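Local atomic coordinates of superoxide dismutase (Leishmania major, PDB entry 4F2N), a protein that probably converts superoxide radicals into molecular oxygen and hydrogen peroxide at an iron centre, as iron superoxide dismutases do. Residues L57-S60 against K61-A65; S109-W112 against K113-P117; K120-K124 against T125-A129; F220-H223 against M224-A228. One frame throughout, in Å; residues are numbered along the deposited sequence.

Contact 1: L57-S60 against K61-A65. With FE2 (Fe (II) ion), chain N.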
loop_
_atom_site.group_PDB
_atom_site.type_symbol
_atom_site.label_atom_id
_atom_site.label_comp_id
_atom_site.label_asym_id
_atom_site.label_seq_id
_atom_site.Cartn_x
_atom_site.Cartn_y
_atom_site.Cartn_z
ATOM N N LEU B 57 -4.354 3.672 -16.136
ATOM C CA LEU B 57 -4.584 3.979 -14.714
ATOM C C LEU B 57 -3.283 4.424 -14.092
ATOM O O LEU B 57 -3.213 5.457 -13.415
ATOM C CB LEU B 57 -5.104 2.751 -13.957
ATOM C CG LEU B 57 -6.518 2.332 -14.365
ATOM C CD1 LEU B 57 -6.852 0.974 -13.753
ATOM C CD2 LEU B 57 -7.535 3.410 -13.981
ATOM N N HIS B 58 -2.235 3.649 -14.319
ATOM C CA HIS B 58 -1.000 3.827 -13.546
ATOM C C HIS B 58 -0.311 5.123 -13.898
ATOM O O HIS B 58 0.162 5.880 -13.016
ATOM C CB HIS B 58 -0.043 2.656 -13.814
ATOM C CG HIS B 58 0.987 2.462 -12.717
ATOM N ND1 HIS B 58 1.775 1.373 -12.647
ATOM C CD2 HIS B 58 1.306 3.254 -11.601
ATOM C CE1 HIS B 58 2.554 1.467 -11.547
ATOM N NE2 HIS B 58 2.260 2.611 -10.920
ATOM N N TYR B 59 -0.252 5.382 -15.201
ATOM C CA TYR B 59 0.450 6.537 -15.750
ATOM C C TYR B 59 -0.439 7.778 -15.750
ATOM O O TYR B 59 -0.052 8.809 -15.195
ATOM C CB TYR B 59 0.936 6.203 -17.179
ATOM C CG TYR B 59 1.597 7.334 -17.973
ATOM C CD1 TYR B 59 2.934 7.674 -17.772
ATOM C CD2 TYR B 59 0.881 8.035 -18.945
ATOM C CE1 TYR B 59 3.541 8.689 -18.510
ATOM C CE2 TYR B 59 1.478 9.045 -19.701
ATOM C CZ TYR B 59 2.803 9.357 -19.482
ATOM O OH TYR B 59 3.359 10.367 -20.226
ATOM N N SER B 60 -1.613 7.692 -16.391
ATOM C CA SER B 60 -2.502 8.865 -16.496
ATOM C C SER B 60 -3.245 9.239 -15.221
ATOM O O SER B 60 -3.665 10.381 -15.105
ATOM C CB SER B 60 -3.523 8.712 -17.621
ATOM O OG SER B 60 -2.817 8.660 -18.832
ATOM N N LYS B 61 -3.440 8.292 -14.294
ATOM C CA LYS B 61 -4.118 8.616 -13.018
ATOM C C LYS B 61 -3.146 8.751 -11.861
ATOM O O LYS B 61 -3.040 9.823 -11.303
ATOM C CB LYS B 61 -5.214 7.618 -12.608
ATOM C CG LYS B 61 -6.145 7.136 -13.709
ATOM C CD LYS B 61 -7.047 8.217 -14.242
ATOM C CE LYS B 61 -7.804 7.667 -15.452
ATOM N NZ LYS B 61 -8.457 8.772 -16.180
ATOM N N HIS B 62 -2.472 7.657 -11.490
ATOM C CA HIS B 62 -1.569 7.644 -10.319
ATOM C C HIS B 62 -0.378 8.554 -10.478
ATOM O O HIS B 62 -0.164 9.477 -9.689
ATOM C CB HIS B 62 -1.108 6.222 -10.001
ATOM C CG HIS B 62 -2.220 5.325 -9.510
ATOM N ND1 HIS B 62 -2.565 5.244 -8.212
ATOM C CD2 HIS B 62 -3.049 4.447 -10.192
ATOM C CE1 HIS B 62 -3.579 4.370 -8.070
ATOM N NE2 HIS B 62 -3.866 3.873 -9.290
ATOM N N HIS B 63 0.405 8.323 -11.526
ATOM C CA HIS B 63 1.592 9.128 -11.717
ATOM C C HIS B 63 1.235 10.580 -11.937
ATOM O O HIS B 63 1.822 11.469 -11.338
ATOM C CB HIS B 63 2.403 8.595 -12.883
ATOM C CG HIS B 63 3.784 9.166 -12.947
ATOM N ND1 HIS B 63 4.692 8.756 -13.846
ATOM C CD2 HIS B 63 4.407 10.119 -12.167
ATOM C CE1 HIS B 63 5.845 9.432 -13.661
ATOM N NE2 HIS B 63 5.669 10.267 -12.640
ATOM N N SER B 64 0.250 10.823 -12.795
ATOM C CA SER B 64 -0.195 12.190 -13.060
ATOM C C SER B 64 -0.571 12.949 -11.785
ATOM O O SER B 64 -0.262 14.131 -11.655
ATOM C CB SER B 64 -1.354 12.198 -14.041
ATOM O OG SER B 64 -1.701 13.538 -14.336
ATOM N N ALA B 65 -1.217 12.268 -10.842
ATOM C CA ALA B 65 -1.619 12.935 -9.610
ATOM C C ALA B 65 -0.410 13.373 -8.782
ATOM O O ALA B 65 -0.443 14.432 -8.162
ATOM C CB ALA B 65 -2.555 12.043 -8.777
HETATM FE FE FE2 N . 2.852 3.048 -8.866
HETATM O O HOH W 1 3.595 3.341 -6.754
#
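His58 and His62 meet on a pi-helical turn, the wide turn of helix 52-71 in the alpha-hairpin domain of this iron superoxide dismutase, and His58 links the helix to the metal. Its NE2 binds the iron at 2.2 Å, and a water, His108, Asp191 and His195 complete the site. With CG anti to the backbone N (chi1 -158°), the His58 ring reaches from the helix to the iron. Behind the metal bond, CD2 of this ring lies 4.1 Å from CB of His62, which sits at the ring edge near its plane; the two side chains cross at about a right angle. The His62 ring stacks on that of His195, and its NE2 is hydrogen-bonded to Tyr198 OH of the second subunit, so residues four apart, about one helical turn along, serve the metal site and the dimer interface.

The next shell is the widened backbone. His63 N bonds to His58 O at 2.9 Å and Ser64 N to Tyr59 O at 3.1 Å, both spanning five residues. His63 uses both ring nitrogens, ND1 with Trp112 NE1 and NE2 with His105 ND1, which fixes the rotation of its ring. At the start of the turn Leu57 O takes two donors: His62 N arrives nearly along the C=O axis at 3.0 Å, whereas Lys61 N, also at 3.0 Å, stands above the carbonyl plane with a more bent N-H...O angle of 136°. Beside this shared oxygen, Leu57 CD2 touches Lys61 CG at 4.0 Å.

Contact 2: S109-W112 against K113-P117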
loop_
_atom_site.group_PDB
_atom_site.type_symbol
_atom_site.label_atom_id
_atom_site.label_comp_id
_atom_site.label_asym_id
_atom_site.label_seq_id
_atom_site.Cartn_x
_atom_site.Cartn_y
_atom_site.Cartn_z
ATOM N N SER B 109 8.885 7.601 -12.765
ATOM C CA SER B 109 9.676 7.975 -13.945
ATOM C C SER B 109 10.754 6.958 -14.235
ATOM O O SER B 109 11.000 6.590 -15.385
ATOM C CB SER B 109 10.275 9.388 -13.781
ATOM O OG SER B 109 9.213 10.325 -13.682
ATOM N N PHE B 110 11.391 6.498 -13.175
ATOM C CA PHE B 110 12.482 5.543 -13.295
ATOM C C PHE B 110 11.926 4.209 -13.768
ATOM O O PHE B 110 12.475 3.588 -14.686
ATOM C CB PHE B 110 13.232 5.389 -11.949
ATOM C CG PHE B 110 14.472 4.550 -12.080
ATOM C CD1 PHE B 110 15.613 5.069 -12.696
ATOM C CD2 PHE B 110 14.500 3.251 -11.600
ATOM C CE1 PHE B 110 16.771 4.302 -12.822
ATOM C CE2 PHE B 110 15.653 2.472 -11.734
ATOM C CZ PHE B 110 16.785 2.991 -12.341
ATOM N N PHE B 111 10.800 3.797 -13.168
ATOM C CA PHE B 111 10.071 2.594 -13.578
ATOM C C PHE B 111 9.744 2.567 -15.073
ATOM O O PHE B 111 9.956 1.529 -15.720
ATOM C CB PHE B 111 8.774 2.492 -12.757
ATOM C CG PHE B 111 8.076 1.168 -12.832
ATOM C CD1 PHE B 111 8.776 -0.042 -12.719
ATOM C CD2 PHE B 111 6.690 1.126 -12.958
ATOM C CE1 PHE B 111 8.100 -1.262 -12.760
ATOM C CE2 PHE B 111 6.003 -0.106 -12.986
ATOM C CZ PHE B 111 6.711 -1.290 -12.879
ATOM N N TRP B 112 9.220 3.663 -15.621
ATOM C CA TRP B 112 8.903 3.674 -17.059
ATOM C C TRP B 112 10.121 3.488 -17.919
ATOM O O TRP B 112 10.042 2.836 -18.960
ATOM C CB TRP B 112 8.176 4.953 -17.477
ATOM C CG TRP B 112 6.953 5.254 -16.647
ATOM C CD1 TRP B 112 6.594 6.484 -16.091
ATOM C CD2 TRP B 112 5.891 4.323 -16.244
ATOM N NE1 TRP B 112 5.414 6.380 -15.386
ATOM C CE2 TRP B 112 4.940 5.104 -15.439
ATOM C CE3 TRP B 112 5.649 2.971 -16.448
ATOM C CZ2 TRP B 112 3.798 4.536 -14.888
ATOM C CZ3 TRP B 112 4.497 2.405 -15.882
ATOM C CH2 TRP B 112 3.588 3.167 -15.123
ATOM N N LYS B 113 11.248 4.054 -17.501
ATOM C CA LYS B 113 12.519 3.884 -18.242
ATOM C C LYS B 113 13.025 2.441 -18.214
ATOM O O LYS B 113 13.756 2.023 -19.137
ATOM C CB LYS B 113 13.604 4.818 -17.686
ATOM C CG LYS B 113 13.305 6.295 -17.846
ATOM C CD LYS B 113 13.319 6.732 -19.288
ATOM C CE LYS B 113 14.715 7.139 -19.724
ATOM N NZ LYS B 113 14.625 7.613 -21.138
ATOM N N CYS B 114 12.634 1.684 -17.180
ATOM C CA CYS B 114 13.001 0.275 -17.049
ATOM C C CYS B 114 12.182 -0.669 -17.921
ATOM O O CYS B 114 12.460 -1.867 -17.919
ATOM C CB CYS B 114 12.810 -0.191 -15.616
ATOM S SG CYS B 114 14.023 0.593 -14.565
ATOM N N LEU B 115 11.146 -0.143 -18.580
ATOM C CA LEU B 115 10.198 -0.989 -19.306
ATOM C C LEU B 115 10.064 -0.618 -20.771
ATOM O O LEU B 115 10.214 0.557 -21.156
ATOM C CB LEU B 115 8.797 -0.969 -18.661
ATOM C CG LEU B 115 8.728 -1.142 -17.136
ATOM C CD1 LEU B 115 7.314 -0.878 -16.604
ATOM C CD2 LEU B 115 9.180 -2.567 -16.810
ATOM N N SER B 116 9.741 -1.636 -21.562
ATOM C CA SER B 116 9.522 -1.497 -23.002
ATOM C C SER B 116 8.657 -2.658 -23.532
ATOM O O SER B 116 8.848 -3.803 -23.124
ATOM C CB SER B 116 10.881 -1.495 -23.734
ATOM O OG SER B 116 10.722 -1.009 -25.057
ATOM N N PRO B 117 7.728 -2.383 -24.473
ATOM C CA PRO B 117 6.961 -3.499 -25.068
ATOM C C PRO B 117 7.877 -4.609 -25.560
ATOM O O PRO B 117 8.788 -4.346 -26.336
ATOM C CB PRO B 117 6.215 -2.830 -26.231
ATOM C CG PRO B 117 6.023 -1.413 -25.755
ATOM C CD PRO B 117 7.312 -1.082 -25.030
#
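The C-terminal end of helix 96-113, the second long helix of the alpha-hairpin domain, unwinds here into the loop that leads to helix 124-134, and Leu115 folds back over the last helical turn. Its CD1 methyl sits over the centre of the Phe111 ring in a CH-pi contact, 3.8 Å from the centroid and only 12° off the ring normal. The same methyl comes within 4.2 Å of Trp112 CE3, so one branch of Leu115 is shared by two aromatic side chains. One residue earlier on each side, Cys114 SG makes an oblique sulfur-aromatic contact with Phe110, 3.8 Å from CE2. Placing SG beside its own backbone N (chi1 -69°) turns the sulfur back toward that ring.

The backbone bonds weaken as the helix ends. Lys113 N to Ser109 O is weak, as are the two that Cys114 N makes to Phe110 O and Phe111 O. The last, Leu115 N to Trp112 O at 3.2 Å, spans three residues and comes from well above the carbonyl plane.

Phe111, its side chain about 6 Å from the iron, packs against the metal ligands His58 of helix 52-71 and Asp191 of strand 185-191 and on Tyr208 of helix 205-212, while Phe110 meets Phe220 of helix 218-229 and Leu115 rests on Leu212.

Contact 3: K120-K124 against T125-A129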
loop_
_atom_site.group_PDB
_atom_site.type_symbol
_atom_site.label_atom_id
_atom_site.label_comp_id
_atom_site.label_asym_id
_atom_site.label_seq_id
_atom_site.Cartn_x
_atom_site.Cartn_y
_atom_site.Cartn_z
ATOM N N LYS B 120 13.869 -5.447 -23.838
ATOM C CA LYS B 120 15.081 -5.456 -24.668
ATOM C C LYS B 120 16.055 -6.464 -24.037
ATOM O O LYS B 120 16.174 -6.508 -22.807
ATOM C CB LYS B 120 15.716 -4.063 -24.739
ATOM C CG LYS B 120 14.771 -2.969 -25.209
ATOM C CD LYS B 120 15.499 -1.721 -25.666
ATOM C CE LYS B 120 14.518 -0.696 -26.233
ATOM N NZ LYS B 120 13.922 -1.170 -27.514
ATOM N N PRO B 121 16.766 -7.263 -24.859
ATOM C CA PRO B 121 17.663 -8.292 -24.292
ATOM C C PRO B 121 18.786 -7.695 -23.463
ATOM O O PRO B 121 19.216 -6.573 -23.714
ATOM C CB PRO B 121 18.223 -9.014 -25.537
ATOM C CG PRO B 121 17.273 -8.678 -26.633
ATOM C CD PRO B 121 16.735 -7.314 -26.334
ATOM N N MET B 122 19.227 -8.439 -22.461
ATOM C CA MET B 122 20.262 -7.994 -21.537
ATOM C C MET B 122 21.629 -8.052 -22.207
ATOM O O MET B 122 22.048 -9.109 -22.666
ATOM C CB MET B 122 20.267 -8.885 -20.309
ATOM C CG MET B 122 21.180 -8.421 -19.182
ATOM S SD MET B 122 21.146 -9.676 -17.892
ATOM C CE MET B 122 19.479 -9.491 -17.262
ATOM N N PRO B 123 22.316 -6.909 -22.285
ATOM C CA PRO B 123 23.662 -6.910 -22.842
ATOM C C PRO B 123 24.603 -7.737 -21.986
ATOM O O PRO B 123 24.411 -7.862 -20.764
ATOM C CB PRO B 123 24.073 -5.439 -22.789
ATOM C CG PRO B 123 22.784 -4.680 -22.729
ATOM C CD PRO B 123 21.864 -5.551 -21.927
ATOM N N LYS B 124 25.630 -8.274 -22.633
ATOM C CA LYS B 124 26.630 -9.104 -21.980
ATOM C C LYS B 124 27.283 -8.440 -20.746
ATOM O O LYS B 124 27.494 -9.098 -19.715
ATOM C CB LYS B 124 27.672 -9.554 -23.033
ATOM C CG LYS B 124 28.757 -10.501 -22.531
ATOM C CD LYS B 124 28.198 -11.766 -21.899
ATOM C CE LYS B 124 27.425 -12.595 -22.911
ATOM N NZ LYS B 124 26.965 -13.860 -22.281
ATOM N N THR B 125 27.565 -7.142 -20.821
ATOM C CA THR B 125 28.198 -6.442 -19.684
ATOM C C THR B 125 27.362 -6.613 -18.409
ATOM O O THR B 125 27.880 -6.941 -17.328
ATOM C CB THR B 125 28.398 -4.938 -19.979
ATOM O OG1 THR B 125 29.335 -4.802 -21.045
ATOM C CG2 THR B 125 28.965 -4.204 -18.746
ATOM N N LEU B 126 26.059 -6.413 -18.565
ATOM C CA LEU B 126 25.123 -6.496 -17.432
ATOM C C LEU B 126 24.969 -7.929 -16.952
ATOM O O LEU B 126 24.998 -8.176 -15.745
ATOM C CB LEU B 126 23.766 -5.892 -17.798
ATOM C CG LEU B 126 22.751 -5.850 -16.634
ATOM C CD1 LEU B 126 23.291 -5.116 -15.409
ATOM C CD2 LEU B 126 21.444 -5.232 -17.122
ATOM N N GLU B 127 24.815 -8.866 -17.890
ATOM C CA GLU B 127 24.724 -10.284 -17.557
ATOM C C GLU B 127 25.898 -10.743 -16.672
ATOM O O GLU B 127 25.683 -11.371 -15.632
ATOM C CB GLU B 127 24.672 -11.134 -18.826
ATOM C CG GLU B 127 24.357 -12.591 -18.551
ATOM C CD GLU B 127 24.157 -13.379 -19.832
ATOM O OE1 GLU B 127 24.558 -12.887 -20.916
ATOM O OE2 GLU B 127 23.601 -14.494 -19.753
ATOM N N ASN B 128 27.127 -10.423 -17.100
ATOM C CA ASN B 128 28.333 -10.740 -16.339
ATOM C C ASN B 128 28.302 -10.141 -14.926
ATOM O O ASN B 128 28.655 -10.816 -13.957
ATOM C CB ASN B 128 29.599 -10.259 -17.082
ATOM C CG ASN B 128 29.861 -11.030 -18.368
ATOM O OD1 ASN B 128 29.395 -12.157 -18.545
ATOM N ND2 ASN B 128 30.627 -10.425 -19.268
ATOM N N ALA B 129 27.874 -8.879 -14.822
ATOM C CA ALA B 129 27.862 -8.175 -13.526
ATOM C C ALA B 129 26.851 -8.799 -12.569
ATOM O O ALA B 129 27.133 -8.967 -11.379
ATOM C CB ALA B 129 27.544 -6.709 -13.724
#
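Of the polar interactions where the loop ending at Pro123 enters helix 124-134, the salt bridge from Lys124 NZ to Glu127 OE1 is the charged one, 2.9 Å long. The ammonium meets the carboxylate oxygen from above its plane, 54° out of it. Two successive bends in the lysine chain (chi2 56°, chi3 63°) curl it across the helix surface, where the extended Glu127 side chain reaches back to meet it, and on the way its CD passes 3.6 Å from OD1 of Asn128.

Backbone bonds start the helix. Pro123 stands at the N-cap position, where its ring leaves no N-H to give but its carbonyl still accepts: Glu127 N makes a nearly straight bond to Pro123 O at 3.1 Å, and Leu126 N adds a weak bond to the same oxygen. Asn128 N follows with a bond to Lys124 O at 3.0 Å.

The apolar part belongs to Met122, whose CG lies 3.8 Å from Leu126 CD2 as the two side chains cross at about a right angle. Its SD continues to Glu127 CA, 3.6 Å away.

Met122 also touches Trp218 of helix 218-229 and Val137 of helix 137-149, while Leu126 faces Val221, so the inner side of this surface turn is held between two other helices.

Contact 4: F220-H223 against M224-A228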
loop_
_atom_site.group_PDB
_atom_site.type_symbol
_atom_site.label_atom_id
_atom_site.label_comp_id
_atom_site.label_asym_id
_atom_site.label_seq_id
_atom_site.Cartn_x
_atom_site.Cartn_y
_atom_site.Cartn_z
ATOM N N PHE B 220 18.490 -0.072 -20.935
ATOM C CA PHE B 220 18.476 1.047 -20.005
ATOM C C PHE B 220 19.133 0.627 -18.696
ATOM O O PHE B 220 19.913 1.382 -18.129
ATOM C CB PHE B 220 17.051 1.554 -19.726
ATOM C CG PHE B 220 16.991 2.558 -18.626
ATOM C CD1 PHE B 220 17.378 3.889 -18.855
ATOM C CD2 PHE B 220 16.572 2.182 -17.345
ATOM C CE1 PHE B 220 17.331 4.821 -17.828
ATOM C CE2 PHE B 220 16.523 3.117 -16.317
ATOM C CZ PHE B 220 16.896 4.435 -16.569
ATOM N N VAL B 221 18.795 -0.562 -18.199
ATOM C CA VAL B 221 19.384 -1.042 -16.940
ATOM C C VAL B 221 20.922 -1.091 -17.105
ATOM O O VAL B 221 21.664 -0.663 -16.221
ATOM C CB VAL B 221 18.841 -2.428 -16.515
ATOM C CG1 VAL B 221 19.507 -2.889 -15.223
ATOM C CG2 VAL B 221 17.315 -2.382 -16.346
ATOM N N CYS B 222 21.390 -1.608 -18.240
ATOM C CA CYS B 222 22.843 -1.687 -18.465
ATOM C C CYS B 222 23.505 -0.299 -18.560
ATOM O O CYS B 222 24.600 -0.087 -18.022
ATOM C CB CYS B 222 23.140 -2.537 -19.703
ATOM S SG CYS B 222 24.907 -2.854 -19.929
ATOM N N HIS B 223 22.848 0.638 -19.249
ATOM C CA HIS B 223 23.291 2.036 -19.288
ATOM C C HIS B 223 23.425 2.597 -17.884
ATOM O O HIS B 223 24.429 3.235 -17.550
ATOM C CB HIS B 223 22.322 2.898 -20.111
ATOM C CG HIS B 223 22.706 4.375 -20.166
ATOM N ND1 HIS B 223 23.651 4.850 -21.011
ATOM C CD2 HIS B 223 22.251 5.474 -19.425
ATOM C CE1 HIS B 223 23.783 6.186 -20.830
ATOM N NE2 HIS B 223 22.927 6.561 -19.861
ATOM N N MET B 224 22.412 2.359 -17.045
ATOM C CA MET B 224 22.466 2.789 -15.644
ATOM C C MET B 224 23.622 2.123 -14.884
ATOM O O MET B 224 24.333 2.757 -14.096
ATOM C CB MET B 224 21.125 2.483 -14.948
ATOM C CG MET B 224 19.949 3.343 -15.446
ATOM S SD MET B 224 20.248 5.129 -15.341
ATOM C CE MET B 224 20.782 5.349 -13.652
ATOM N N TYR B 225 23.793 0.832 -15.096
ATOM C CA TYR B 225 24.876 0.104 -14.431
ATOM C C TYR B 225 26.256 0.707 -14.760
ATOM O O TYR B 225 27.061 0.978 -13.863
ATOM C CB TYR B 225 24.829 -1.392 -14.804
ATOM C CG TYR B 225 26.050 -2.130 -14.309
ATOM C CD1 TYR B 225 26.170 -2.483 -12.968
ATOM C CD2 TYR B 225 27.131 -2.400 -15.165
ATOM C CE1 TYR B 225 27.293 -3.152 -12.499
ATOM C CE2 TYR B 225 28.271 -3.045 -14.700
ATOM C CZ TYR B 225 28.345 -3.400 -13.363
ATOM O OH TYR B 225 29.463 -4.036 -12.877
ATOM N N GLU B 226 26.514 0.941 -16.037
ATOM C CA GLU B 226 27.819 1.494 -16.457
ATOM C C GLU B 226 28.102 2.853 -15.820
ATOM O O GLU B 226 29.193 3.075 -15.269
ATOM C CB GLU B 226 27.925 1.536 -17.983
ATOM C CG GLU B 226 28.101 0.136 -18.563
ATOM C CD GLU B 226 27.833 0.028 -20.064
ATOM O OE1 GLU B 226 27.435 1.016 -20.707
ATOM O OE2 GLU B 226 28.004 -1.069 -20.622
ATOM N N ARG B 227 27.123 3.760 -15.858
ATOM C CA ARG B 227 27.351 5.070 -15.271
ATOM C C ARG B 227 27.393 5.032 -13.750
ATOM O O ARG B 227 28.129 5.792 -13.164
ATOM C CB ARG B 227 26.369 6.142 -15.779
ATOM C CG ARG B 227 24.883 5.926 -15.488
ATOM C CD ARG B 227 24.037 6.919 -16.309
ATOM N NE ARG B 227 24.208 8.313 -15.860
ATOM C CZ ARG B 227 23.520 8.887 -14.862
ATOM N NH1 ARG B 227 22.610 8.201 -14.177
ATOM N NH2 ARG B 227 23.755 10.154 -14.526
ATOM N N ALA B 228 26.603 4.155 -13.123
ATOM C CA ALA B 228 26.538 4.122 -11.643
ATOM C C ALA B 228 27.830 3.568 -11.022
ATOM O O ALA B 228 28.230 4.012 -9.934
ATOM C CB ALA B 228 25.324 3.327 -11.162
#
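Four backbone bonds bind the two halves of this regular alpha-helical run in helix 218-229: Met224 N to Phe220 O, Tyr225 N to Val221 O at 2.8 Å, Glu226 N to Cys222 O, and the longest, Arg227 N to His223 O at 3.2 Å. The guanidinium of Arg227 is used farther off, its NH2 bonding to His24 O. Its CG occupies the position between the backbone N and the carbonyl carbon (chi1 62°), and from there the CD methylene makes the touch with His223, 3.7 Å from NE2.

The closest apolar contact is between Phe220 and Met224, which lie side by side and point the same way. Met224 CG stands over one face of the Phe220 ring, 3.4 Å from CZ and offset toward the rim, a CH-pi contact. SD joins obliquely as a Met-aromatic contact, 4.3 Å from the ring centroid. On another side of the helix, Cys222 SG and Glu226 OE2 are 3.6 Å apart.

Met224 thus bridges two unlike groups, with CG over the Phe220 face and CE in plane at the edge of the Arg227 guanidinium, whose positive charge is probably stabilised by the carbonyl of His24.

All four are local contacts between residues three to five apart, and their chemistry follows their burial. Contact 2 is the buried one, rich in aromatic and sulfur contacts; contact 3 lies at the surface and alone has a salt bridge across its segments; contacts 1 and 4 are partly buried. Contacts 1 and 2 belong to the alpha-hairpin domain and pack together where Tyr59 CD1 lies 3.7 Å from Trp112 NE1. Contact 2 then touches contact 4 through Lys113 O and Phe220 CG, and contact 4 meets contact 3 through Tyr225 OH and Ala129 CB. Only contact 1 supplies a metal ligand; contact 3, its centre about 31 Å from that of contact 1, lies on the opposite side of the chain's centre.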